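Local coordinates for protein angiotensin-converting enzyme (Anopheles gambiae, PDB 6S1Y) that probably acts as a zinc-dependent peptidyl dipeptidase of the angiotensin-converting enzyme family, trimming dipeptides from the C-terminal ends of peptides, at residues L195-D199 / A379-F383; R85-K89 / S550-W554; P243-L249 / G468-P472. All coordinates share one frame; numbering follows the deposited sequence.

Contact 1 of 3, residues L195-D199 / A379-F383; sequences LNEYD and ANPGF
Tyr198 and Asn380 bring their CA atoms nearest, 5.8 Å apart, where a type I turn from Asn196 to Asp199 at the foot of helix 190-196 meets the start of helix 381-395. The second helix carries Glu385, a ligand of the zinc ion, and the contact lies near the metal site. Pro381 opens that helix and sets CD over one face of the Tyr198 ring, 4.1 Å from its centroid and 24° off the normal, a CH-pi contact displaced toward the CE1 rim. The phenol reaches it because CG of Tyr198 sits anti to its carbonyl carbon (chi1 -63°). Its OH passes Pro381 CB and is hydrogen-bonded to Glu493. Beside the proline, the Asn380 amide meets the ring with the two planes 50° apart, CG lying 3.8 Å from Tyr198 CD1. Asn380 is the N-cap of this helix: its OD1 accepts from Gly382 N at 2.8 Å and from Phe383 N at 3.2 Å, two bonds that fix the amide's rotation. No hydrogen bond crosses between the segments. Cohesion across the contact is therefore apolar and aromatic, while the Tyr198 hydroxyl is bonded to Glu493 and Asn380 OD1 to the helix start.

Contact 2 of 3, residues R85-K89 / S550-W554; sequences RRIKK and SSKPW
Arg85 and Ser550 carry most of this contact, in which a helix side chain captures a backbone carbonyl of a loop: helix 81-90 of the largely helical angiotensin-converting enzyme fold reaches the connection between helices 536-547 and 554-562. Arg85 and Lys89, one turn apart and joined by the helical bond from Lys89 N to Arg85 O, both point at the loop. With CG of Arg85 anti to the backbone nitrogen (chi1 -162°) and the chain extended from there to NE, the guanidinium arrives side-on. Arg85 NE and NH2 donate to the same acceptor, Ser550 O, at 3.0 Å for NE and 2.9 Å for NH2. The carbonyl oxygen lies in the guanidinium plane, and the paired bonds probably favour this one orientation of the group. Ser550 is thus gripped at its main chain by Arg85, while a backbone hydrogen bond with Phe375 ties it to a further loop. The end of Lys89 comes to the Ser550 hydroxyl, but its CE is crowded against that oxygen as well, which leaves the bond doubtful. One face of the Arg85 guanidinium rests on the peptide joining Lys552 to Pro553, with Arg85 NH1 3.9 Å from Pro553 CD and Lys552 C 3.5 Å above the guanidinium plane.

Contact 3 of 3, residues P243-L249 / G468-P472; sequences PIPMHLL and GVEPP
Met246 and Glu470 both place CG between their backbone nitrogen and carbonyl carbon (chi1 67° and 69°), the methionine chain running along the Glu470 carbonyl and the glutamate chain reaching back beside Pro243. They belong to a parallel two-stranded pairing in a mainly helical fold, Glu470 within strand 469-470 and Met246 just after strand 244-245. Three backbone bonds join the two segments: Ile244 N to Gly468 O at 2.9 Å, Glu470 N to Ile244 O at 3.0 Å and Met246 N to Glu470 O at 2.9 Å. Gly468, with positive phi, turns the chain out of helix 455-467, and its carbonyl also accepts from His222. Ile244 and Val469 point to one face, where Val469 CG1 packs 3.8 Å from Leu249 CD1. Pro245 and Glu470 point to the opposite one, where Glu470 OE1 lies 3.6 Å from Pro243 CG. There OE1 hydrogen-bonds to Ser599, and a water donates to both Glu470 OE2 and Pro243 O. Beyond the strands the His247 ring, its ND1 buried with no polar partner in the model, is sandwiched between Leu248 CG and Pro472. A CH-pi contact puts Pro472 CB 3.5 Å from the His247 ring centroid, 12° off the normal.

Contacts 1 and 2 are neighbours, their centres 11 Å apart, and meet at Trp554: its NE1 probably hydrogen-bonds to Tyr198 O at 2.8 Å, while Asn380 packs against its indole. Contact 1 is buried near the zinc, whereas contact 2 lies at the surface; their chemistry follows, aromatic and apolar across the first, an arginine gripping a main-chain carbonyl in the second. Contact 3 is also buried, but on the opposite side of the chain's centre, about 31 Å from contact 1 between centres, and relies on main-chain pairing. In sequence, contact 2 closes a long loop enclosing both others, whose segments alternate along the chain.

Contact 1 of 3, residues L195-D199 / A379-F383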
ATOM      1  N   LEU A 195       4.553   4.246 -14.882  1.00 50.21           N
ATOM      2  CA  LEU A 195       5.997   4.341 -14.662  1.00 51.30           C
ATOM      3  C   LEU A 195       6.495   5.775 -14.812  1.00 50.89           C
ATOM      4  O   LEU A 195       7.498   6.152 -14.195  1.00 49.95           O
ATOM      5  CB  LEU A 195       6.734   3.397 -15.615  1.00 49.60           C
ATOM      6  CG  LEU A 195       6.771   1.950 -15.106  1.00 50.75           C
ATOM      7  CD1 LEU A 195       7.113   0.977 -16.244  1.00 48.47           C
ATOM      8  CD2 LEU A 195       7.758   1.793 -13.953  1.00 47.74           C
ATOM      9  N   ASN A 196       5.797   6.595 -15.601  1.00 50.44           N
ATOM     10  CA  ASN A 196       6.213   7.982 -15.759  1.00 51.50           C
ATOM     11  C   ASN A 196       6.246   8.737 -14.434  1.00 51.96           C
ATOM     12  O   ASN A 196       7.086   9.620 -14.256  1.00 51.76           O
ATOM     13  CB  ASN A 196       5.283   8.690 -16.740  1.00 54.44           C
ATOM     14  CG  ASN A 196       5.555  10.169 -16.811  1.00 57.58           C
ATOM     15  OD1 ASN A 196       6.658  10.585 -17.156  1.00 57.13           O
ATOM     16  ND2 ASN A 196       4.554  10.973 -16.477  1.00 61.51           N
ATOM     17  N   GLU A 197       5.354   8.400 -13.492  1.00 52.32           N
ATOM     18  CA  GLU A 197       5.317   9.062 -12.192  1.00 51.48           C
ATOM     19  C   GLU A 197       6.623   8.951 -11.414  1.00 50.51           C
ATOM     20  O   GLU A 197       6.807   9.689 -10.450  1.00 50.21           O
ATOM     21  CB  GLU A 197       4.181   8.484 -11.341  1.00 52.91           C
ATOM     22  CG  GLU A 197       2.790   8.777 -11.896  1.00 55.03           C
ATOM     23  CD  GLU A 197       2.498  10.279 -11.946  1.00 62.26           C
ATOM     24  OE1 GLU A 197       2.462  10.917 -10.874  1.00 66.95           O
ATOM     25  OE2 GLU A 197       2.330  10.821 -13.058  1.00 64.65           O
ATOM     26  N   TYR A 198       7.533   8.052 -11.799  1.00 51.95           N
ATOM     27  CA  TYR A 198       8.801   7.886 -11.096  1.00 51.20           C
ATOM     28  C   TYR A 198       9.956   8.557 -11.821  1.00 53.92           C
ATOM     29  O   TYR A 198      11.079   8.576 -11.296  1.00 51.88           O
ATOM     30  CB  TYR A 198       9.092   6.394 -10.886  1.00 49.53           C
ATOM     31  CG  TYR A 198       8.035   5.738 -10.007  1.00 49.02           C
ATOM     32  CD1 TYR A 198       8.157   5.730  -8.622  1.00 46.78           C
ATOM     33  CD2 TYR A 198       6.904   5.152 -10.569  1.00 48.96           C
ATOM     34  CE1 TYR A 198       7.190   5.155  -7.823  1.00 45.54           C
ATOM     35  CE2 TYR A 198       5.931   4.570  -9.775  1.00 48.67           C
ATOM     36  CZ  TYR A 198       6.081   4.579  -8.408  1.00 47.27           C
ATOM     37  OH  TYR A 198       5.106   3.994  -7.642  1.00 49.24           O
ATOM     38  N   ASP A 199       9.708   9.086 -13.012  1.00 54.78           N
ATOM     39  CA  ASP A 199      10.612  10.014 -13.678  1.00 56.28           C
ATOM     40  C   ASP A 199      12.025   9.447 -13.793  1.00 56.66           C
ATOM     41  O   ASP A 199      13.004  10.015 -13.311  1.00 59.18           O
ATOM     42  CB  ASP A 199      10.603  11.357 -12.936  1.00 59.31           C
ATOM     43  CG  ASP A 199      11.367  12.430 -13.678  1.00 66.92           C
ATOM     44  OD1 ASP A 199      11.288  12.448 -14.935  1.00 64.82           O
ATOM     45  OD2 ASP A 199      12.043  13.244 -13.002  1.00 69.11           O
ATOM     46  N   ALA A 379       6.652  13.268  -3.573  1.00 48.61           N
ATOM     47  CA  ALA A 379       7.765  13.410  -4.511  1.00 50.28           C
ATOM     48  C   ALA A 379       7.684  12.349  -5.609  1.00 49.72           C
ATOM     49  O   ALA A 379       7.926  12.640  -6.787  1.00 46.79           O
ATOM     50  CB  ALA A 379       9.096  13.335  -3.760  1.00 50.19           C
ATOM     51  N   ASN A 380       7.367  11.099  -5.233  1.00 50.17           N
ATOM     52  CA  ASN A 380       6.789  10.113  -6.154  1.00 48.34           C
ATOM     53  C   ASN A 380       5.807   9.276  -5.334  1.00 45.61           C
ATOM     54  O   ASN A 380       5.764   9.413  -4.104  1.00 45.93           O
ATOM     55  CB  ASN A 380       7.857   9.264  -6.848  1.00 47.38           C
ATOM     56  CG  ASN A 380       8.637   8.377  -5.901  1.00 48.75           C
ATOM     57  OD1 ASN A 380       8.067   7.748  -4.994  1.00 48.81           O
ATOM     58  ND2 ASN A 380       9.958   8.306  -6.106  1.00 47.48           N
ATOM     59  N   PRO A 381       4.988   8.427  -5.957  1.00 44.82           N
ATOM     60  CA  PRO A 381       3.939   7.729  -5.183  1.00 45.48           C
ATOM     61  C   PRO A 381       4.473   6.880  -4.052  1.00 45.12           C
ATOM     62  O   PRO A 381       3.730   6.595  -3.106  1.00 47.78           O
ATOM     63  CB  PRO A 381       3.223   6.872  -6.238  1.00 48.13           C
ATOM     64  CG  PRO A 381       3.522   7.562  -7.555  1.00 45.69           C
ATOM     65  CD  PRO A 381       4.885   8.169  -7.403  1.00 45.57           C
ATOM     66  N   GLY A 382       5.739   6.466  -4.101  1.00 46.62           N
ATOM     67  CA  GLY A 382       6.294   5.683  -3.016  1.00 43.73           C
ATOM     68  C   GLY A 382       6.624   6.496  -1.790  1.00 44.71           C
ATOM     69  O   GLY A 382       6.567   5.977  -0.667  1.00 46.56           O
ATOM     70  N   PHE A 383       6.988   7.764  -1.961  1.00 44.96           N
ATOM     71  CA  PHE A 383       7.185   8.607  -0.785  1.00 46.17           C
ATOM     72  C   PHE A 383       5.920   8.666   0.064  1.00 45.16           C
ATOM     73  O   PHE A 383       5.985   8.589   1.293  1.00 46.22           O
ATOM     74  CB  PHE A 383       7.583  10.023  -1.188  1.00 47.11           C
ATOM     75  CG  PHE A 383       9.029  10.180  -1.534  1.00 47.98           C
ATOM     76  CD1 PHE A 383       9.603   9.418  -2.529  1.00 48.56           C
ATOM     77  CD2 PHE A 383       9.797  11.136  -0.891  1.00 49.38           C
ATOM     78  CE1 PHE A 383      10.922   9.578  -2.861  1.00 51.12           C
ATOM     79  CE2 PHE A 383      11.113  11.314  -1.223  1.00 52.22           C
ATOM     80  CZ  PHE A 383      11.688  10.533  -2.207  1.00 51.44           C
TER

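Contact 2 of 3, residues R85-K89 / S550-W554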
ATOM      1  N   ARG A  85       8.005  23.692 -14.206  1.00 73.50           N
ATOM      2  CA  ARG A  85       7.463  22.488 -13.587  1.00 72.25           C
ATOM      3  C   ARG A  85       5.994  22.663 -13.238  1.00 70.19           C
ATOM      4  O   ARG A  85       5.213  21.710 -13.324  1.00 70.00           O
ATOM      5  CB  ARG A  85       8.278  22.151 -12.343  1.00 70.33           C
ATOM      6  CG  ARG A  85       8.130  20.739 -11.841  1.00 69.77           C
ATOM      7  CD  ARG A  85       9.022  20.514 -10.619  1.00 65.00           C
ATOM      8  NE  ARG A  85       8.671  19.288  -9.920  1.00 63.88           N
ATOM      9  CZ  ARG A  85       9.038  18.069 -10.306  1.00 64.02           C
ATOM     10  NH1 ARG A  85       9.774  17.913 -11.392  1.00 63.10           N
ATOM     11  NH2 ARG A  85       8.656  17.010  -9.602  1.00 63.62           N
ATOM     12  N   ARG A  86       5.599  23.869 -12.831  1.00 71.40           N
ATOM     13  CA  ARG A  86       4.195  24.122 -12.531  1.00 69.74           C
ATOM     14  C   ARG A  86       3.342  24.007 -13.779  1.00 68.92           C
ATOM     15  O   ARG A  86       2.201  23.540 -13.703  1.00 69.57           O
ATOM     16  CB  ARG A  86       4.041  25.505 -11.905  1.00 71.06           C
ATOM     17  CG  ARG A  86       4.512  25.587 -10.458  1.00 73.13           C
ATOM     18  CD  ARG A  86       4.847  27.025 -10.044  1.00 78.76           C
ATOM     19  NE  ARG A  86       3.669  27.886  -9.998  1.00 81.88           N
ATOM     20  CZ  ARG A  86       3.711  29.216  -9.942  1.00 85.71           C
ATOM     21  NH1 ARG A  86       4.877  29.851  -9.929  1.00 86.31           N
ATOM     22  NH2 ARG A  86       2.582  29.913  -9.906  1.00 85.07           N
ATOM     23  N   ILE A  87       3.880  24.406 -14.929  1.00 69.05           N
ATOM     24  CA  ILE A  87       3.111  24.361 -16.166  1.00 71.74           C
ATOM     25  C   ILE A  87       2.988  22.929 -16.673  1.00 70.54           C
ATOM     26  O   ILE A  87       1.944  22.539 -17.207  1.00 71.39           O
ATOM     27  CB  ILE A  87       3.755  25.274 -17.226  1.00 74.11           C
ATOM     28  CG1 ILE A  87       3.575  26.746 -16.843  1.00 75.45           C
ATOM     29  CG2 ILE A  87       3.153  25.004 -18.602  1.00 74.41           C
ATOM     30  CD1 ILE A  87       4.743  27.614 -17.242  1.00 80.05           C
ATOM     31  N   LYS A  88       4.052  22.130 -16.534  1.00 70.29           N
ATOM     32  CA  LYS A  88       4.004  20.744 -16.994  1.00 72.51           C
ATOM     33  C   LYS A  88       3.012  19.919 -16.179  1.00 70.11           C
ATOM     34  O   LYS A  88       2.232  19.144 -16.744  1.00 69.85           O
ATOM     35  CB  LYS A  88       5.402  20.126 -16.920  1.00 76.23           C
ATOM     36  CG  LYS A  88       5.493  18.683 -17.433  1.00 86.38           C
ATOM     37  CD  LYS A  88       6.883  18.070 -17.185  1.00 92.90           C
ATOM     38  CE  LYS A  88       7.082  17.656 -15.722  1.00 93.66           C
ATOM     39  NZ  LYS A  88       8.419  18.054 -15.174  1.00 86.81           N
ATOM     40  N   LYS A  89       3.021  20.072 -14.853  1.00 69.18           N
ATOM     41  CA  LYS A  89       2.142  19.264 -14.013  1.00 68.75           C
ATOM     42  C   LYS A  89       0.691  19.692 -14.138  1.00 66.68           C
ATOM     43  O   LYS A  89      -0.214  18.856 -14.034  1.00 65.48           O
ATOM     44  CB  LYS A  89       2.605  19.332 -12.558  1.00 66.58           C
ATOM     45  CG  LYS A  89       3.990  18.708 -12.373  1.00 71.35           C
ATOM     46  CD  LYS A  89       4.498  18.798 -10.951  1.00 67.02           C
ATOM     47  CE  LYS A  89       4.189  17.547 -10.164  1.00 66.12           C
ATOM     48  NZ  LYS A  89       5.220  16.478 -10.375  1.00 68.77           N
ATOM     49  N   SER A 550       5.611  17.856  -4.271  1.00 54.08           N
ATOM     50  CA  SER A 550       6.058  17.432  -5.587  1.00 55.58           C
ATOM     51  C   SER A 550       6.878  18.505  -6.291  1.00 55.79           C
ATOM     52  O   SER A 550       7.145  18.388  -7.490  1.00 55.98           O
ATOM     53  CB  SER A 550       4.830  17.061  -6.426  1.00 56.44           C
ATOM     54  OG  SER A 550       5.219  16.462  -7.641  1.00 62.21           O
ATOM     55  N   SER A 551       7.307  19.538  -5.568  1.00 56.12           N
ATOM     56  CA  SER A 551       7.890  20.710  -6.212  1.00 57.20           C
ATOM     57  C   SER A 551       9.279  20.440  -6.758  1.00 59.09           C
ATOM     58  O   SER A 551       9.714  21.135  -7.681  1.00 60.63           O
ATOM     59  CB  SER A 551       7.953  21.875  -5.233  1.00 55.86           C
ATOM     60  OG  SER A 551       8.808  21.582  -4.146  1.00 58.43           O
ATOM     61  N   LYS A 552       9.973  19.438  -6.234  1.00 59.98           N
ATOM     62  CA  LYS A 552      11.266  19.055  -6.782  1.00 60.16           C
ATOM     63  C   LYS A 552      11.249  17.607  -7.277  1.00 59.88           C
ATOM     64  O   LYS A 552      10.452  16.782  -6.804  1.00 57.51           O
ATOM     65  CB  LYS A 552      12.370  19.224  -5.728  1.00 60.06           C
ATOM     66  CG  LYS A 552      12.435  20.629  -5.160  1.00 61.63           C
ATOM     67  CD  LYS A 552      13.705  20.859  -4.355  1.00 66.48           C
ATOM     68  CE  LYS A 552      14.008  22.353  -4.205  1.00 73.20           C
ATOM     69  NZ  LYS A 552      15.040  22.604  -3.149  1.00 73.80           N
ATOM     70  N   PRO A 553      12.106  17.282  -8.244  1.00 61.06           N
ATOM     71  CA  PRO A 553      12.333  15.870  -8.594  1.00 60.87           C
ATOM     72  C   PRO A 553      12.671  15.059  -7.354  1.00 58.80           C
ATOM     73  O   PRO A 553      13.362  15.538  -6.447  1.00 58.23           O
ATOM     74  CB  PRO A 553      13.523  15.929  -9.560  1.00 60.84           C
ATOM     75  CG  PRO A 553      13.469  17.310 -10.138  1.00 60.70           C
ATOM     76  CD  PRO A 553      12.929  18.197  -9.057  1.00 60.62           C
ATOM     77  N   TRP A 554      12.207  13.808  -7.331  1.00 56.23           N
ATOM     78  CA  TRP A 554      12.197  13.082  -6.070  1.00 54.95           C
ATOM     79  C   TRP A 554      13.601  12.760  -5.567  1.00 53.46           C
ATOM     80  O   TRP A 554      13.790  12.629  -4.353  1.00 54.41           O
ATOM     81  CB  TRP A 554      11.335  11.816  -6.187  1.00 53.08           C
ATOM     82  CG  TRP A 554      11.847  10.747  -7.064  1.00 51.63           C
ATOM     83  CD1 TRP A 554      11.414  10.430  -8.328  1.00 53.31           C
ATOM     84  CD2 TRP A 554      12.873   9.802  -6.742  1.00 51.76           C
ATOM     85  NE1 TRP A 554      12.132   9.368  -8.821  1.00 52.22           N
ATOM     86  CE2 TRP A 554      13.021   8.951  -7.860  1.00 52.49           C
ATOM     87  CE3 TRP A 554      13.678   9.589  -5.613  1.00 51.30           C
ATOM     88  CZ2 TRP A 554      13.951   7.912  -7.885  1.00 50.56           C
ATOM     89  CZ3 TRP A 554      14.597   8.567  -5.641  1.00 53.39           C
ATOM     90  CH2 TRP A 554      14.731   7.737  -6.775  1.00 51.20           C
TER

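Contact 3 of 3, residues P243-L249 / G468-P472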
ATOM      1  N   PRO A 243       4.551 -24.889  -4.158  1.00 35.72           N
ATOM      2  CA  PRO A 243       4.171 -23.590  -3.589  1.00 34.77           C
ATOM      3  C   PRO A 243       3.269 -23.770  -2.378  1.00 34.70           C
ATOM      4  O   PRO A 243       2.591 -24.793  -2.232  1.00 34.56           O
ATOM      5  CB  PRO A 243       3.430 -22.892  -4.739  1.00 35.44           C
ATOM      6  CG  PRO A 243       3.805 -23.642  -5.978  1.00 36.23           C
ATOM      7  CD  PRO A 243       4.048 -25.076  -5.530  1.00 35.72           C
ATOM      8  N   ILE A 244       3.256 -22.765  -1.504  1.00 34.37           N
ATOM      9  CA  ILE A 244       2.455 -22.823  -0.274  1.00 33.45           C
ATOM     10  C   ILE A 244       0.991 -22.565  -0.629  1.00 33.87           C
ATOM     11  O   ILE A 244       0.702 -21.560  -1.292  1.00 34.08           O
ATOM     12  CB  ILE A 244       2.942 -21.795   0.741  1.00 36.33           C
ATOM     13  CG1 ILE A 244       4.387 -22.046   1.130  1.00 34.67           C
ATOM     14  CG2 ILE A 244       2.044 -21.802   1.960  1.00 33.90           C
ATOM     15  CD1 ILE A 244       4.990 -20.885   1.888  1.00 34.13           C
ATOM     16  N   PRO A 245       0.053 -23.428  -0.195  1.00 36.23           N
ATOM     17  CA  PRO A 245      -1.381 -23.076  -0.293  1.00 35.73           C
ATOM     18  C   PRO A 245      -1.654 -21.738   0.371  1.00 34.64           C
ATOM     19  O   PRO A 245      -1.498 -21.625   1.583  1.00 37.24           O
ATOM     20  CB  PRO A 245      -2.094 -24.217   0.449  1.00 35.05           C
ATOM     21  CG  PRO A 245      -1.096 -25.368   0.449  1.00 35.66           C
ATOM     22  CD  PRO A 245       0.272 -24.742   0.443  1.00 35.76           C
ATOM     23  N   MET A 246      -2.069 -20.725  -0.384  1.00 34.65           N
ATOM     24  CA  MET A 246      -2.076 -19.370   0.133  1.00 35.86           C
ATOM     25  C   MET A 246      -3.128 -19.138   1.213  1.00 36.21           C
ATOM     26  O   MET A 246      -2.990 -18.177   1.968  1.00 37.65           O
ATOM     27  CB  MET A 246      -2.273 -18.378  -1.024  1.00 35.36           C
ATOM     28  CG  MET A 246      -3.607 -18.453  -1.673  1.00 38.23           C
ATOM     29  SD  MET A 246      -3.624 -17.597  -3.254  1.00 39.00           S
ATOM     30  CE  MET A 246      -3.514 -15.882  -2.678  1.00 37.09           C
ATOM     31  N   HIS A 247      -4.160 -19.980   1.321  1.00 36.10           N
ATOM     32  CA  HIS A 247      -5.213 -19.735   2.300  1.00 35.76           C
ATOM     33  C   HIS A 247      -4.763 -20.013   3.719  1.00 36.24           C
ATOM     34  O   HIS A 247      -5.519 -19.760   4.659  1.00 37.66           O
ATOM     35  CB  HIS A 247      -6.464 -20.569   1.993  1.00 36.13           C
ATOM     36  CG  HIS A 247      -6.253 -22.053   2.021  1.00 37.11           C
ATOM     37  ND1 HIS A 247      -5.154 -22.660   1.463  1.00 35.49           N
ATOM     38  CD2 HIS A 247      -7.018 -23.056   2.521  1.00 37.83           C
ATOM     39  CE1 HIS A 247      -5.245 -23.973   1.622  1.00 36.73           C
ATOM     40  NE2 HIS A 247      -6.370 -24.240   2.258  1.00 37.00           N
ATOM     41  N   LEU A 248      -3.556 -20.518   3.888  1.00 37.47           N
ATOM     42  CA  LEU A 248      -2.990 -20.809   5.193  1.00 37.05           C
ATOM     43  C   LEU A 248      -2.057 -19.721   5.679  1.00 35.94           C
ATOM     44  O   LEU A 248      -1.420 -19.896   6.719  1.00 37.15           O
ATOM     45  CB  LEU A 248      -2.225 -22.129   5.154  1.00 34.24           C
ATOM     46  CG  LEU A 248      -3.000 -23.324   4.651  1.00 37.43           C
ATOM     47  CD1 LEU A 248      -2.057 -24.530   4.536  1.00 38.21           C
ATOM     48  CD2 LEU A 248      -4.186 -23.649   5.544  1.00 37.88           C
ATOM     49  N   LEU A 249      -1.938 -18.616   4.952  1.00 36.02           N
ATOM     50  CA  LEU A 249      -0.958 -17.594   5.304  1.00 36.61           C
ATOM     51  C   LEU A 249      -1.577 -16.391   5.999  1.00 37.65           C
ATOM     52  O   LEU A 249      -0.913 -15.355   6.126  1.00 35.72           O
ATOM     53  CB  LEU A 249      -0.193 -17.159   4.059  1.00 38.03           C
ATOM     54  CG  LEU A 249       0.733 -18.278   3.547  1.00 37.09           C
ATOM     55  CD1 LEU A 249       1.139 -18.008   2.125  1.00 37.21           C
ATOM     56  CD2 LEU A 249       1.953 -18.365   4.443  1.00 36.79           C
ATOM     57  N   GLY A 468       5.830 -17.915  -4.746  1.00 35.37           N
ATOM     58  CA  GLY A 468       5.779 -19.306  -4.332  1.00 35.27           C
ATOM     59  C   GLY A 468       4.548 -19.642  -3.529  1.00 34.04           C
ATOM     60  O   GLY A 468       4.641 -20.413  -2.567  1.00 32.98           O
ATOM     61  N   VAL A 469       3.393 -19.070  -3.896  1.00 34.42           N
ATOM     62  CA  VAL A 469       2.110 -19.388  -3.274  1.00 34.11           C
ATOM     63  C   VAL A 469       1.117 -19.684  -4.388  1.00 34.97           C
ATOM     64  O   VAL A 469       1.293 -19.258  -5.535  1.00 34.91           O
ATOM     65  CB  VAL A 469       1.578 -18.250  -2.368  1.00 35.24           C
ATOM     66  CG1 VAL A 469       2.609 -17.899  -1.335  1.00 34.84           C
ATOM     67  CG2 VAL A 469       1.194 -17.037  -3.178  1.00 34.34           C
ATOM     68  N   GLU A 470       0.046 -20.393  -4.031  1.00 34.49           N
ATOM     69  CA  GLU A 470      -0.915 -20.853  -5.027  1.00 35.72           C
ATOM     70  C   GLU A 470      -2.306 -20.923  -4.411  1.00 35.64           C
ATOM     71  O   GLU A 470      -2.448 -21.100  -3.195  1.00 33.77           O
ATOM     72  CB  GLU A 470      -0.531 -22.242  -5.589  1.00 34.86           C
ATOM     73  CG  GLU A 470      -0.672 -23.390  -4.579  1.00 33.97           C
ATOM     74  CD  GLU A 470      -0.214 -24.752  -5.098  1.00 38.70           C
ATOM     75  OE1 GLU A 470       0.440 -24.803  -6.190  1.00 39.69           O
ATOM     76  OE2 GLU A 470      -0.516 -25.773  -4.419  1.00 37.17           O
ATOM     77  N   PRO A 471      -3.350 -20.857  -5.235  1.00 36.89           N
ATOM     78  CA  PRO A 471      -4.711 -21.053  -4.755  1.00 37.64           C
ATOM     79  C   PRO A 471      -4.890 -22.396  -4.073  1.00 38.27           C
ATOM     80  O   PRO A 471      -4.184 -23.368  -4.375  1.00 36.07           O
ATOM     81  CB  PRO A 471      -5.552 -20.985  -6.042  1.00 39.06           C
ATOM     82  CG  PRO A 471      -4.729 -20.219  -7.019  1.00 38.89           C
ATOM     83  CD  PRO A 471      -3.309 -20.553  -6.680  1.00 39.55           C
ATOM     84  N   PRO A 472      -5.891 -22.501  -3.189  1.00 38.62           N
ATOM     85  CA  PRO A 472      -6.174 -23.771  -2.518  1.00 38.14           C
ATOM     86  C   PRO A 472      -6.943 -24.773  -3.367  1.00 40.10           C
ATOM     87  O   PRO A 472      -7.097 -25.929  -2.950  1.00 40.13           O
ATOM     88  CB  PRO A 472      -7.024 -23.322  -1.329  1.00 39.49           C
ATOM     89  CG  PRO A 472      -7.825 -22.186  -1.930  1.00 38.62           C
ATOM     90  CD  PRO A 472      -6.849 -21.450  -2.802  1.00 38.69           C
TER
HETATM   91  O   HOH W   1       1.550 -27.094  -3.641  1.00 43.19           O